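Local atomic coordinates of YfkN protein (PDB entry 3GVE), a protein that belongs to the calcineurin-like phosphoesterase family and holds one manganese and one magnesium ion in two adjacent sites that share a ligand. Residues T152-D155 with N159-K162; A208-A213 with L292-A297; Y113-L118 with N141-Y146; E198-M203 with K240-I245; F38-T43 with L99-G104. All blocks are in the same frame, centred on the assembly; numbering follows the deposited sequence. Where two conformers were deposited one is given.

Contact 1. Residues T152-D155 with N159-K162; sequences TLID and NEQK
Asp155 grips the returning strand with both carboxylate oxygens: its OD2 takes the amide of Gln161 (NE2 to OD2 3.0 Å) and its OD1 takes the backbone N of Asn159 at 2.9 Å. The two bonds differ in geometry. Gln161 NE2 comes from the anti side of OD2, 31° out of the carboxylate plane, with the oxygen close to the plane of the amide, whereas Asn159 N reaches OD1 from above the carboxylate. OD1 also accepts from Asn157 N, the i to i+2 bond of an Asx turn, and a water donates to both Asp155 OD2 and Asn159 OD1. CG of Asp155 stands between its own backbone N and carbonyl carbon (chi1 72°), a torsion that turns the carboxylate back across the turn.

These groups close the beta hairpin of strands 146-154 and 160-170, which belongs to the larger sheet of this calcineurin-like fold. Asp155 N bonds Asn159 O at 2.8 Å, in the carbonyl plane, and Leu153 with Gln161 forms an antiparallel hydrogen-bonded pair, Leu153 N to Gln161 O 2.9 Å and Gln161 N to Leu153 O 2.8 Å. The non-hydrogen-bonded pairs on either side are Thr152 with Lys162 and Ile154 with Glu160.

On the largely exposed face carrying Thr152, Ile154, Glu160 and Lys162, CG2 of Thr152 lies against the carboxyl end of Glu160, 3.5 Å from its CD, and Ile154 CD1 approaches Glu160 CG at 3.9 Å. The other face, with Leu153 and Gln161, is turned to Val10 of strand 9-17.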
# COMPACT_ATOMS: atom_id res chain seq x y z
N THR A 152 -15.21 32.02 18.64
CA THR A 152 -16.01 33.24 18.29
C THR A 152 -16.16 33.15 16.78
O THR A 152 -15.21 33.33 16.02
CB THR A 152 -15.28 34.53 18.71
OG1 THR A 152 -15.04 34.55 20.10
CG2 THR A 152 -16.11 35.83 18.34
N LEU A 153 -17.36 32.82 16.37
CA LEU A 153 -17.66 32.65 14.97
C LEU A 153 -18.41 33.89 14.52
O LEU A 153 -18.95 34.63 15.32
CB LEU A 153 -18.52 31.40 14.78
CG LEU A 153 -17.82 30.08 15.15
CD1 LEU A 153 -18.75 28.89 14.97
CD2 LEU A 153 -16.53 29.92 14.40
N ILE A 154 -18.41 34.13 13.22
CA ILE A 154 -19.09 35.31 12.69
C ILE A 154 -20.34 34.85 11.94
O ILE A 154 -20.27 34.03 11.03
CB ILE A 154 -18.16 36.11 11.75
CG1 ILE A 154 -16.88 36.55 12.48
CG2 ILE A 154 -18.91 37.29 11.15
CD1 ILE A 154 -17.11 37.45 13.66
N ASP A 155 -21.49 35.38 12.32
CA ASP A 155 -22.73 34.98 11.66
C ASP A 155 -22.97 35.71 10.34
O ASP A 155 -22.15 36.48 9.91
CB ASP A 155 -23.94 35.01 12.63
CG ASP A 155 -24.41 36.43 12.99
OD1 ASP A 155 -24.10 37.37 12.27
OD2 ASP A 155 -25.09 36.57 14.02
N ASN A 159 -22.11 39.46 12.87
CA ASN A 159 -22.04 39.53 14.33
C ASN A 159 -21.32 38.35 14.96
O ASN A 159 -21.31 37.26 14.41
CB ASN A 159 -23.44 39.66 14.93
CG ASN A 159 -24.15 40.92 14.49
OD1 ASN A 159 -25.34 40.91 14.18
ND2 ASN A 159 -23.43 42.00 14.47
N GLU A 160 -20.75 38.57 16.13
CA GLU A 160 -20.02 37.52 16.82
C GLU A 160 -20.97 36.57 17.52
O GLU A 160 -21.94 36.98 18.12
CB GLU A 160 -19.06 38.13 17.84
CG GLU A 160 -17.88 38.80 17.19
CD GLU A 160 -16.83 39.25 18.19
OE1 GLU A 160 -17.09 39.15 19.39
OE2 GLU A 160 -15.76 39.65 17.74
N GLN A 161 -20.67 35.28 17.43
CA GLN A 161 -21.44 34.25 18.12
C GLN A 161 -20.45 33.27 18.75
O GLN A 161 -19.65 32.66 18.06
CB GLN A 161 -22.39 33.52 17.17
CG GLN A 161 -23.41 34.39 16.46
CD GLN A 161 -24.40 35.03 17.41
OE1 GLN A 161 -24.55 34.62 18.55
NE2 GLN A 161 -25.06 36.07 16.94
N LYS A 162 -20.51 33.16 20.06
CA LYS A 162 -19.69 32.19 20.76
C LYS A 162 -20.36 30.84 20.66
O LYS A 162 -21.48 30.68 21.07
CB LYS A 162 -19.51 32.62 22.21
CG LYS A 162 -18.68 33.88 22.29
CD LYS A 162 -18.21 34.17 23.65
CE LYS A 162 -16.92 34.93 23.58
NZ LYS A 162 -17.14 36.28 23.03
O HOH W 1 -27.05 38.46 14.00

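Contact 2. Residues A208-A213 with L292-A297; sequences ADVIIA and LKLEKA
Leu292 and Leu294 both lean on Val210, and through this group of three residues two beta sheets pack face to face, as in the central beta sandwich of calcineurin-like phosphoesterases. No hydrogen bond crosses between 208-213 and 292-297. The evidence for sheet-on-sheet packing is the spacing, Val210 CA to Leu294 CA 9.0 Å, with side chains filling the gap.

Leu292 comes first. It reaches toward Val210 tip to tip, its CD1 4.0 Å from Val210 CG1, and it also touches Ile14 of the neighbouring strand 9-17, a residue that Ile212 meets from the other sheet. Leu294, two residues on and thus on the same face, crosses Val210 at about a right angle and touches Trp301 of strand 300-312 and Val10 of strand 9-17 as well.

The rotation of Val210 is what divides its two methyls between the leucines: with CG1 anti to the backbone N (chi1 174°), CG1 serves Leu292, while CG2 sits 4.0 Å from both CD1 and CD2 of Leu294.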
# COMPACT_ATOMS: atom_id res chain seq x y z
N ALA A 208 -20.96 21.70 25.12
CA ALA A 208 -20.74 21.58 23.68
C ALA A 208 -22.00 21.93 22.90
O ALA A 208 -23.04 21.37 23.14
CB ALA A 208 -20.27 20.17 23.31
N ASP A 209 -21.87 22.85 21.96
CA ASP A 209 -22.96 23.23 21.05
C ASP A 209 -22.94 22.42 19.75
O ASP A 209 -23.97 22.12 19.18
CB ASP A 209 -22.87 24.71 20.70
CG ASP A 209 -23.11 25.59 21.89
OD1 ASP A 209 -24.13 25.38 22.56
OD2 ASP A 209 -22.28 26.47 22.11
N VAL A 210 -21.73 22.12 19.28
CA VAL A 210 -21.51 21.36 18.04
C VAL A 210 -20.51 20.27 18.37
O VAL A 210 -19.51 20.53 19.00
CB VAL A 210 -20.91 22.26 16.94
CG1 VAL A 210 -20.54 21.43 15.70
CG2 VAL A 210 -21.89 23.37 16.57
N ILE A 211 -20.82 19.04 17.98
CA ILE A 211 -19.95 17.90 18.27
C ILE A 211 -19.47 17.26 16.97
O ILE A 211 -20.27 16.86 16.13
CB ILE A 211 -20.66 16.84 19.17
CG1 ILE A 211 -20.88 17.40 20.59
CG2 ILE A 211 -19.83 15.55 19.23
CD1 ILE A 211 -21.67 16.49 21.50
N ILE A 212 -18.14 17.18 16.82
CA ILE A 212 -17.49 16.60 15.58
C ILE A 212 -16.84 15.31 15.99
O ILE A 212 -16.01 15.27 16.93
CB ILE A 212 -16.48 17.59 15.02
CG1 ILE A 212 -17.19 18.90 14.60
CG2 ILE A 212 -15.83 16.94 13.80
CD1 ILE A 212 -16.25 20.04 14.36
N ALA A 213 -17.25 14.22 15.34
CA ALA A 213 -16.62 12.93 15.59
C ALA A 213 -15.49 12.68 14.61
O ALA A 213 -15.78 12.67 13.37
CB ALA A 213 -17.69 11.82 15.43
N LEU A 292 -21.84 23.33 7.77
CA LEU A 292 -22.95 23.39 8.72
C LEU A 292 -23.56 24.78 8.69
O LEU A 292 -22.85 25.76 8.79
CB LEU A 292 -22.48 23.09 10.14
CG LEU A 292 -21.84 21.72 10.39
CD1 LEU A 292 -21.44 21.53 11.84
CD2 LEU A 292 -22.75 20.58 9.90
N LYS A 293 -24.90 24.81 8.64
CA LYS A 293 -25.62 26.14 8.88
C LYS A 293 -26.27 25.98 10.25
O LYS A 293 -27.14 25.19 10.47
CB LYS A 293 -26.66 26.39 7.82
CG LYS A 293 -26.08 26.60 6.52
CD LYS A 293 -27.11 26.84 5.39
CE LYS A 293 -26.45 27.08 4.05
NZ LYS A 293 -27.53 27.29 2.92
N LEU A 294 -25.75 26.68 11.16
CA LEU A 294 -26.13 26.72 12.56
C LEU A 294 -27.11 27.85 12.84
O LEU A 294 -26.97 28.93 12.31
CB LEU A 294 -24.92 26.90 13.48
CG LEU A 294 -23.69 26.05 13.22
CD1 LEU A 294 -22.61 26.45 14.20
CD2 LEU A 294 -24.07 24.62 13.42
N GLU A 295 -28.09 27.58 13.68
CA GLU A 295 -29.10 28.57 14.04
C GLU A 295 -29.30 28.60 15.53
O GLU A 295 -29.33 27.54 16.13
CB GLU A 295 -30.44 28.26 13.37
CG GLU A 295 -30.60 28.96 12.07
CD GLU A 295 -31.85 28.56 11.35
OE1 GLU A 295 -32.83 28.24 12.01
OE2 GLU A 295 -31.85 28.58 10.12
N LYS A 296 -29.43 29.73 16.11
CA LYS A 296 -29.63 29.70 17.53
C LYS A 296 -31.09 30.01 17.89
O LYS A 296 -31.59 31.01 17.43
CB LYS A 296 -28.67 30.63 18.25
CG LYS A 296 -28.82 30.65 19.79
CD LYS A 296 -27.48 30.81 20.53
CE LYS A 296 -27.27 32.07 21.42
NZ LYS A 296 -26.01 32.06 22.28
N ALA A 297 -31.75 29.15 18.67
CA ALA A 297 -33.10 29.35 19.19
C ALA A 297 -33.09 29.08 20.70
O ALA A 297 -32.73 28.01 21.15
CB ALA A 297 -34.09 28.46 18.49

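Contact 3. Residues Y113-L118 with N141-Y146; sequences YGLDFL and NRYTPY
Leu115 and Leu118 meet Tyr143 and Arg142 in a buried, mainly apolar contact between the first turn of helix 115-123 and the loop leading into strand 146-154. No direct hydrogen bond joins the two segments. Both leucines converge on the phenol end of Tyr143, each crossing it at about a right angle: CD2 of Leu115 is 3.3 Å from Tyr143 OH, and CD2 of Leu118 is 3.6 Å from the same oxygen. A water in the plane of the ring, at its edge, gives that hydroxyl a polar partner; it lies 2.8 Å from Tyr143 OH and donates to Leu115 O, also at 2.8 Å.

CG of Arg142, anti to its own backbone N (chi1 -178°), lies over one face of the Tyr143 ring, 3.4 Å above the plane and toward the rim; a bend at chi2 then turns the chain on. Farther out, NH2 approaches Leu115 CB at 3.9 Å, and Leu115 CD2 lies over one face of the guanidinium. The charge itself is met by Asp119 in a salt bridge through NH2.

Helix 115-123 also packs against helix 70-85 through Phe117. The loop is tied to strand 134-135 by the backbone bond of Arg142 with Val134, and Tyr146 at its end lies on helix 192-205.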
# COMPACT_ATOMS: atom_id res chain seq x y z
N TYR A 113 4.13 1.65 16.68
CA TYR A 113 5.46 1.89 17.23
C TYR A 113 5.46 1.91 18.76
O TYR A 113 6.44 2.30 19.38
CB TYR A 113 6.03 3.19 16.66
CG TYR A 113 6.26 3.15 15.17
CD1 TYR A 113 6.72 2.00 14.56
CD2 TYR A 113 6.04 4.25 14.38
CE1 TYR A 113 6.93 1.95 13.21
CE2 TYR A 113 6.26 4.20 13.01
CZ TYR A 113 6.72 3.05 12.44
OH TYR A 113 6.93 3.01 11.09
N GLY A 114 4.36 1.47 19.35
CA GLY A 114 4.27 1.35 20.79
C GLY A 114 3.61 2.53 21.47
O GLY A 114 3.52 3.60 20.91
N LEU A 115 3.16 2.33 22.69
CA LEU A 115 2.43 3.34 23.44
C LEU A 115 3.30 4.55 23.83
O LEU A 115 2.82 5.66 23.84
CB LEU A 115 1.79 2.73 24.69
CG LEU A 115 0.62 1.76 24.43
CD1 LEU A 115 0.28 0.94 25.68
CD2 LEU A 115 -0.63 2.51 23.96
N ASP A 116 4.56 4.32 24.16
CA ASP A 116 5.40 5.42 24.61
C ASP A 116 5.68 6.41 23.47
O ASP A 116 5.58 7.60 23.66
CB ASP A 116 6.72 4.93 25.22
CG ASP A 116 6.53 4.23 26.55
OD1 ASP A 116 5.49 4.37 27.19
OD2 ASP A 116 7.47 3.52 26.93
N PHE A 117 6.00 5.88 22.29
CA PHE A 117 6.26 6.72 21.14
C PHE A 117 5.02 7.52 20.77
O PHE A 117 5.10 8.68 20.45
CB PHE A 117 6.75 5.90 19.96
CG PHE A 117 7.13 6.73 18.77
CD1 PHE A 117 8.33 7.44 18.74
CD2 PHE A 117 6.30 6.80 17.67
CE1 PHE A 117 8.68 8.20 17.64
CE2 PHE A 117 6.67 7.55 16.58
CZ PHE A 117 7.86 8.25 16.57
N LEU A 118 3.85 6.90 20.87
CA LEU A 118 2.62 7.60 20.58
C LEU A 118 2.37 8.74 21.57
O LEU A 118 1.98 9.82 21.19
CB LEU A 118 1.43 6.62 20.56
CG LEU A 118 0.06 7.24 20.22
CD1 LEU A 118 0.14 8.04 18.92
CD2 LEU A 118 -1.01 6.15 20.13
N ASN A 141 -9.88 6.48 30.77
CA ASN A 141 -9.51 6.88 29.42
C ASN A 141 -7.99 6.94 29.31
O ASN A 141 -7.35 7.56 30.14
CB ASN A 141 -10.11 8.23 29.07
CG ASN A 141 -11.59 8.14 28.79
OD1 ASN A 141 -12.40 8.55 29.60
ND2 ASN A 141 -11.93 7.61 27.63
N ARG A 142 -7.45 6.30 28.29
CA ARG A 142 -6.02 6.26 28.06
C ARG A 142 -5.52 7.55 27.40
O ARG A 142 -4.36 7.85 27.47
CB ARG A 142 -5.68 5.04 27.20
CG ARG A 142 -4.18 4.86 26.92
CD ARG A 142 -3.35 4.86 28.21
NE ARG A 142 -1.94 4.59 27.96
CZ ARG A 142 -1.10 5.47 27.44
NH1 ARG A 142 -1.53 6.67 27.10
NH2 ARG A 142 0.16 5.15 27.26
N TYR A 143 -6.42 8.28 26.75
CA TYR A 143 -6.12 9.52 26.04
C TYR A 143 -7.17 10.55 26.42
O TYR A 143 -8.21 10.22 26.93
CB TYR A 143 -6.14 9.29 24.50
CG TYR A 143 -5.16 8.21 24.12
CD1 TYR A 143 -3.81 8.48 24.05
CD2 TYR A 143 -5.58 6.90 23.92
CE1 TYR A 143 -2.91 7.48 23.77
CE2 TYR A 143 -4.70 5.91 23.65
CZ TYR A 143 -3.37 6.20 23.57
OH TYR A 143 -2.47 5.20 23.33
N THR A 144 -6.89 11.81 26.12
CA THR A 144 -7.89 12.87 26.23
C THR A 144 -9.16 12.42 25.48
O THR A 144 -9.12 12.23 24.28
CB THR A 144 -7.36 14.14 25.54
OG1 THR A 144 -6.02 14.42 26.00
CG2 THR A 144 -8.25 15.32 25.80
N PRO A 145 -10.27 12.25 26.19
CA PRO A 145 -11.44 11.66 25.51
C PRO A 145 -12.15 12.59 24.55
O PRO A 145 -12.71 12.09 23.52
CB PRO A 145 -12.34 11.19 26.65
CG PRO A 145 -12.04 12.17 27.73
CD PRO A 145 -10.50 12.42 27.64
N TYR A 146 -12.12 13.88 24.83
CA TYR A 146 -12.77 14.87 23.99
C TYR A 146 -12.22 16.20 24.46
O TYR A 146 -11.60 16.25 25.51
CB TYR A 146 -14.30 14.81 24.15
CG TYR A 146 -14.79 15.26 25.51
CD1 TYR A 146 -14.97 16.59 25.80
CD2 TYR A 146 -15.05 14.34 26.52
CE1 TYR A 146 -15.41 17.02 27.04
CE2 TYR A 146 -15.49 14.76 27.77
CZ TYR A 146 -15.67 16.10 28.02
OH TYR A 146 -16.10 16.53 29.26
O HOH W 2 0.07 6.15 23.79

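Contact 4. Residues E198-M203 with K240-I245; sequences ETIPKM and KGIDAI
Ile200 makes the tight part of this contact, pushing both branches of its side chain against the chain at 240-242. The CG2 methyl lies 3.4 Å from Lys240 O. The longer branch ends at CD1, 3.8 Å from CG1 of Ile242 and 3.9 Å from Lys240 O, so both methyl groups of Ile200 come near the same carbonyl oxygen. The two isoleucines cross at about a right angle. With CG1 of Ile200 beside its backbone N (chi1 -73°), the longer branch is the one that reaches Ile242, leaving CG2 for Lys240 and Gly241.

The closest pair of CA atoms is Ile200 and Gly241, 6.8 Å apart. Gly241 has no side chain to hold the helix off, and its phi of 112° is one that suits glycine; Ile200 CG2 lies 4.4 Å from Gly241 CA.

The solvent side is looser. Lys240 takes part through its backbone, while its side chain leads away and comes no nearer than 6.3 Å to 198-203. Pro201, exposed, follows Ile200 at a kink: the proline N has no hydrogen to donate, and Lys202 N has just a weak bond to Thr199 O. No hydrogen bond spans the two segments.

In the fold, helix 192-205 is part of a beta-alpha-beta crossover from strand 160-170 to its parallel neighbour 210-215, and 240-243 leads from helix 232-238 into strand 244-247, next in the same sheet. Met203, a selenomethionine, carries the packing on to Ile211 and Ile168, and Ile242 touches Ala213 of strand 210-215.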
# COMPACT_ATOMS: atom_id res chain seq x y z
N GLU A 198 -21.51 6.82 25.98
CA GLU A 198 -21.01 7.11 27.32
C GLU A 198 -20.49 8.54 27.40
O GLU A 198 -20.65 9.22 28.39
CB GLU A 198 -19.90 6.11 27.62
CG GLU A 198 -19.16 6.24 28.95
CD GLU A 198 -18.04 5.20 29.04
OE1 GLU A 198 -18.35 4.01 29.13
OE2 GLU A 198 -16.88 5.56 28.98
N THR A 199 -19.86 8.98 26.32
CA THR A 199 -19.12 10.24 26.34
C THR A 199 -19.92 11.49 25.94
O THR A 199 -19.75 12.53 26.52
CB THR A 199 -17.81 10.12 25.51
OG1 THR A 199 -17.06 8.99 25.96
CG2 THR A 199 -16.95 11.36 25.65
N ILE A 200 -20.76 11.38 24.93
CA ILE A 200 -21.55 12.50 24.45
C ILE A 200 -22.32 13.25 25.56
O ILE A 200 -22.34 14.43 25.56
CB ILE A 200 -22.50 12.06 23.32
CG1 ILE A 200 -21.71 11.81 22.02
CG2 ILE A 200 -23.60 13.13 23.07
CD1 ILE A 200 -22.44 10.94 21.04
N PRO A 201 -22.97 12.54 26.49
CA PRO A 201 -23.72 13.24 27.55
C PRO A 201 -22.83 14.17 28.39
O PRO A 201 -23.24 15.22 28.82
CB PRO A 201 -24.25 12.08 28.40
CG PRO A 201 -24.44 11.00 27.43
CD PRO A 201 -23.25 11.10 26.48
N LYS A 202 -21.60 13.75 28.60
CA LYS A 202 -20.68 14.56 29.35
C LYS A 202 -20.33 15.79 28.57
O LYS A 202 -20.21 16.85 29.12
CB LYS A 202 -19.44 13.76 29.63
CG LYS A 202 -19.74 12.50 30.32
CD LYS A 202 -18.54 12.10 31.05
CE LYS A 202 -17.85 10.98 30.42
NZ LYS A 202 -18.02 9.85 31.34
N MSE A 203 -20.15 15.64 27.26
CA MSE A 203 -19.82 16.77 26.41
C MSE A 203 -20.97 17.75 26.40
O MSE A 203 -20.75 18.95 26.47
CB MSE A 203 -19.49 16.31 24.98
CG MSE A 203 -18.31 15.37 24.88
SE MSE A 203 -18.04 14.71 23.06
CE MSE A 203 -17.33 16.36 22.27
N LYS A 240 -27.05 10.01 19.61
CA LYS A 240 -27.72 11.29 19.46
C LYS A 240 -26.76 12.38 19.88
O LYS A 240 -26.10 12.25 20.89
CB LYS A 240 -28.95 11.34 20.37
CG LYS A 240 -30.20 11.86 19.72
CD LYS A 240 -31.46 11.44 20.49
CE LYS A 240 -31.66 12.31 21.73
NZ LYS A 240 -32.91 12.05 22.48
N GLY A 241 -26.67 13.45 19.12
CA GLY A 241 -25.82 14.55 19.53
C GLY A 241 -24.58 14.82 18.69
O GLY A 241 -23.92 15.80 18.90
N ILE A 242 -24.27 13.94 17.75
CA ILE A 242 -23.15 14.18 16.84
C ILE A 242 -23.66 14.99 15.66
O ILE A 242 -24.63 14.63 15.01
CB ILE A 242 -22.55 12.86 16.32
CG1 ILE A 242 -21.98 12.05 17.48
CG2 ILE A 242 -21.48 13.16 15.26
CD1 ILE A 242 -21.51 10.62 17.11
N ASP A 243 -22.99 16.09 15.39
CA ASP A 243 -23.37 16.99 14.31
C ASP A 243 -22.62 16.79 12.99
O ASP A 243 -23.08 17.24 11.96
CB ASP A 243 -23.23 18.44 14.76
CG ASP A 243 -24.07 18.72 15.99
OD1 ASP A 243 -25.30 18.58 15.91
OD2 ASP A 243 -23.49 19.02 17.04
N ALA A 244 -21.47 16.13 13.05
CA ALA A 244 -20.65 15.89 11.86
C ALA A 244 -19.74 14.71 12.14
O ALA A 244 -19.25 14.58 13.24
CB ALA A 244 -19.82 17.12 11.55
N ILE A 245 -19.51 13.90 11.11
CA ILE A 245 -18.65 12.73 11.22
C ILE A 245 -17.59 12.73 10.13
O ILE A 245 -17.89 12.79 8.95
CB ILE A 245 -19.45 11.41 11.13
CG1 ILE A 245 -20.48 11.34 12.26
CG2 ILE A 245 -18.50 10.21 11.19
CD1 ILE A 245 -21.55 10.21 12.07

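Contact 5. Residues F38-T43 with L99-G104; sequences FGLART and LKYDAG
Leu40 enters this contact beyond its CB, which is still 5.5 Å from Leu99 CD1. At CG the spacing to Leu99 CD1 falls to 4.1 Å, and the branches part. CD2 continues toward Leu99, meeting its CD1 at 4.0 Å, the two leucines tip to tip. CD1 turns to Tyr101, 4.0 Å from its OH, as the two side chains slide past each other in opposite directions. This division follows from the torsions: CG is anti to the backbone N (chi1 -172°), which carries the side chain out from the helix start, and chi2 of 52° spreads the methyls over the two partners. Leu99 CD1 also lies at the edge of the Tyr101 ring, in its plane, so the three side chains form one buried cluster, apolar but for the tyrosine hydroxyl. That hydroxyl is satisfied outside it, by a hydrogen bond shared with Thr17 OG1.

Both backbones are shaped by helix ends. Gly39 is the N-cap of helix 40-53, its O accepting from Arg42 N (2.9 Å) and Thr43 N (3.1 Å). Lys100, at positive phi (59°), closes helix 91-98 with a Schellman motif.

The contact sets the start of one helix against the exit of another. Leu40 packs on Val95 and Met96 of helix 91-98, Arg51 of helix 40-53 reaches back to Leu99 O, and Tyr101 lies against Leu59 and Asp61 of strand 57-61.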
# COMPACT_ATOMS: atom_id res chain seq x y z
N PHE A 38 -0.49 12.23 -4.83
CA PHE A 38 -0.83 12.25 -3.41
C PHE A 38 0.10 13.16 -2.62
O PHE A 38 1.01 13.74 -3.17
CB PHE A 38 -0.80 10.82 -2.83
CG PHE A 38 0.56 10.13 -2.87
CD1 PHE A 38 1.52 10.41 -1.93
CD2 PHE A 38 0.84 9.17 -3.83
CE1 PHE A 38 2.74 9.78 -1.94
CE2 PHE A 38 2.06 8.54 -3.83
CZ PHE A 38 3.02 8.86 -2.90
N GLY A 39 -0.15 13.26 -1.31
CA GLY A 39 0.73 13.98 -0.41
C GLY A 39 0.13 15.23 0.20
O GLY A 39 -0.52 15.98 -0.49
N LEU A 40 0.35 15.42 1.49
CA LEU A 40 -0.18 16.56 2.22
C LEU A 40 0.28 17.90 1.63
O LEU A 40 -0.43 18.86 1.69
CB LEU A 40 0.16 16.45 3.70
CG LEU A 40 -0.48 17.47 4.65
CD1 LEU A 40 -2.00 17.56 4.48
CD2 LEU A 40 -0.09 17.14 6.09
N ALA A 41 1.47 17.92 1.03
CA ALA A 41 1.93 19.13 0.36
C ALA A 41 0.96 19.59 -0.73
O ALA A 41 0.84 20.77 -0.97
CB ALA A 41 3.33 18.92 -0.21
N ARG A 42 0.26 18.66 -1.37
CA ARG A 42 -0.78 18.99 -2.34
C ARG A 42 -2.13 19.24 -1.68
O ARG A 42 -2.80 20.18 -2.00
CB ARG A 42 -0.87 17.93 -3.44
CG ARG A 42 0.30 18.04 -4.41
CD ARG A 42 0.35 16.93 -5.44
NE ARG A 42 1.42 17.21 -6.42
CZ ARG A 42 1.23 17.86 -7.56
NH1 ARG A 42 0.03 18.27 -7.94
NH2 ARG A 42 2.27 18.07 -8.35
N THR A 43 -2.51 18.40 -0.72
CA THR A 43 -3.80 18.58 -0.05
C THR A 43 -3.90 19.95 0.62
O THR A 43 -4.96 20.54 0.65
CB THR A 43 -4.05 17.49 1.02
OG1 THR A 43 -3.37 16.29 0.65
CG2 THR A 43 -5.55 17.22 1.21
N LEU A 99 0.30 23.97 9.72
CA LEU A 99 -0.97 24.11 9.00
C LEU A 99 -2.13 24.50 9.94
O LEU A 99 -3.26 24.67 9.50
CB LEU A 99 -1.32 22.81 8.28
CG LEU A 99 -0.44 22.42 7.09
CD1 LEU A 99 -0.84 21.06 6.53
CD2 LEU A 99 -0.54 23.49 6.00
N LYS A 100 -1.82 24.61 11.22
CA LYS A 100 -2.78 25.06 12.22
C LYS A 100 -4.02 24.14 12.28
O LYS A 100 -5.15 24.59 12.26
CB LYS A 100 -3.15 26.54 12.02
CG LYS A 100 -1.94 27.45 12.20
CD LYS A 100 -2.30 28.91 11.98
CE LYS A 100 -1.06 29.79 12.10
NZ LYS A 100 -1.42 31.19 12.48
N TYR A 101 -3.78 22.84 12.38
CA TYR A 101 -4.87 21.90 12.66
C TYR A 101 -5.51 22.25 13.99
O TYR A 101 -4.84 22.68 14.92
CB TYR A 101 -4.36 20.47 12.68
CG TYR A 101 -4.39 19.80 11.33
CD1 TYR A 101 -3.42 20.10 10.37
CD2 TYR A 101 -5.38 18.89 11.00
CE1 TYR A 101 -3.45 19.50 9.12
CE2 TYR A 101 -5.41 18.26 9.75
CZ TYR A 101 -4.45 18.60 8.82
OH TYR A 101 -4.44 18.02 7.58
N ASP A 102 -6.82 22.03 14.08
CA ASP A 102 -7.58 22.28 15.31
C ASP A 102 -7.74 21.03 16.19
O ASP A 102 -7.95 21.15 17.38
CB ASP A 102 -8.95 22.88 14.97
CG ASP A 102 -8.83 24.23 14.27
OD1 ASP A 102 -8.42 25.18 14.94
OD2 ASP A 102 -9.13 24.30 13.09
N ALA A 103 -7.68 19.84 15.58
CA ALA A 103 -7.83 18.59 16.31
C ALA A 103 -7.34 17.42 15.49
O ALA A 103 -7.34 17.52 14.26
CB ALA A 103 -9.30 18.35 16.68
N GLY A 104 -7.00 16.34 16.17
CA GLY A 104 -6.67 15.10 15.49
C GLY A 104 -7.12 13.91 16.34
O GLY A 104 -7.65 14.08 17.45

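How the contacts relate
Contact 1 is the most polar and exposed, a hairpin end held by backbone and carboxylate bonds, its centre about 25 Å from the centre of the chain. Contacts 2, 3 and 5 are buried and mainly apolar: contact 2 joins two sheets, contact 5 joins helix ends, and contact 3 adds a bridging water. Contact 4 is intermediate, buried at its isoleucines and open at Lys240. Contacts 1, 2 and 4 all reach the larger sheet; contacts 2 and 4 touch directly (Ile211 N to Asp243 OD2 2.8 Å, a probable hydrogen bond). Contact 3 meets contact 4 where Tyr146 packs on Met203 and Thr199, while contacts 1 and 5 touch none of the others.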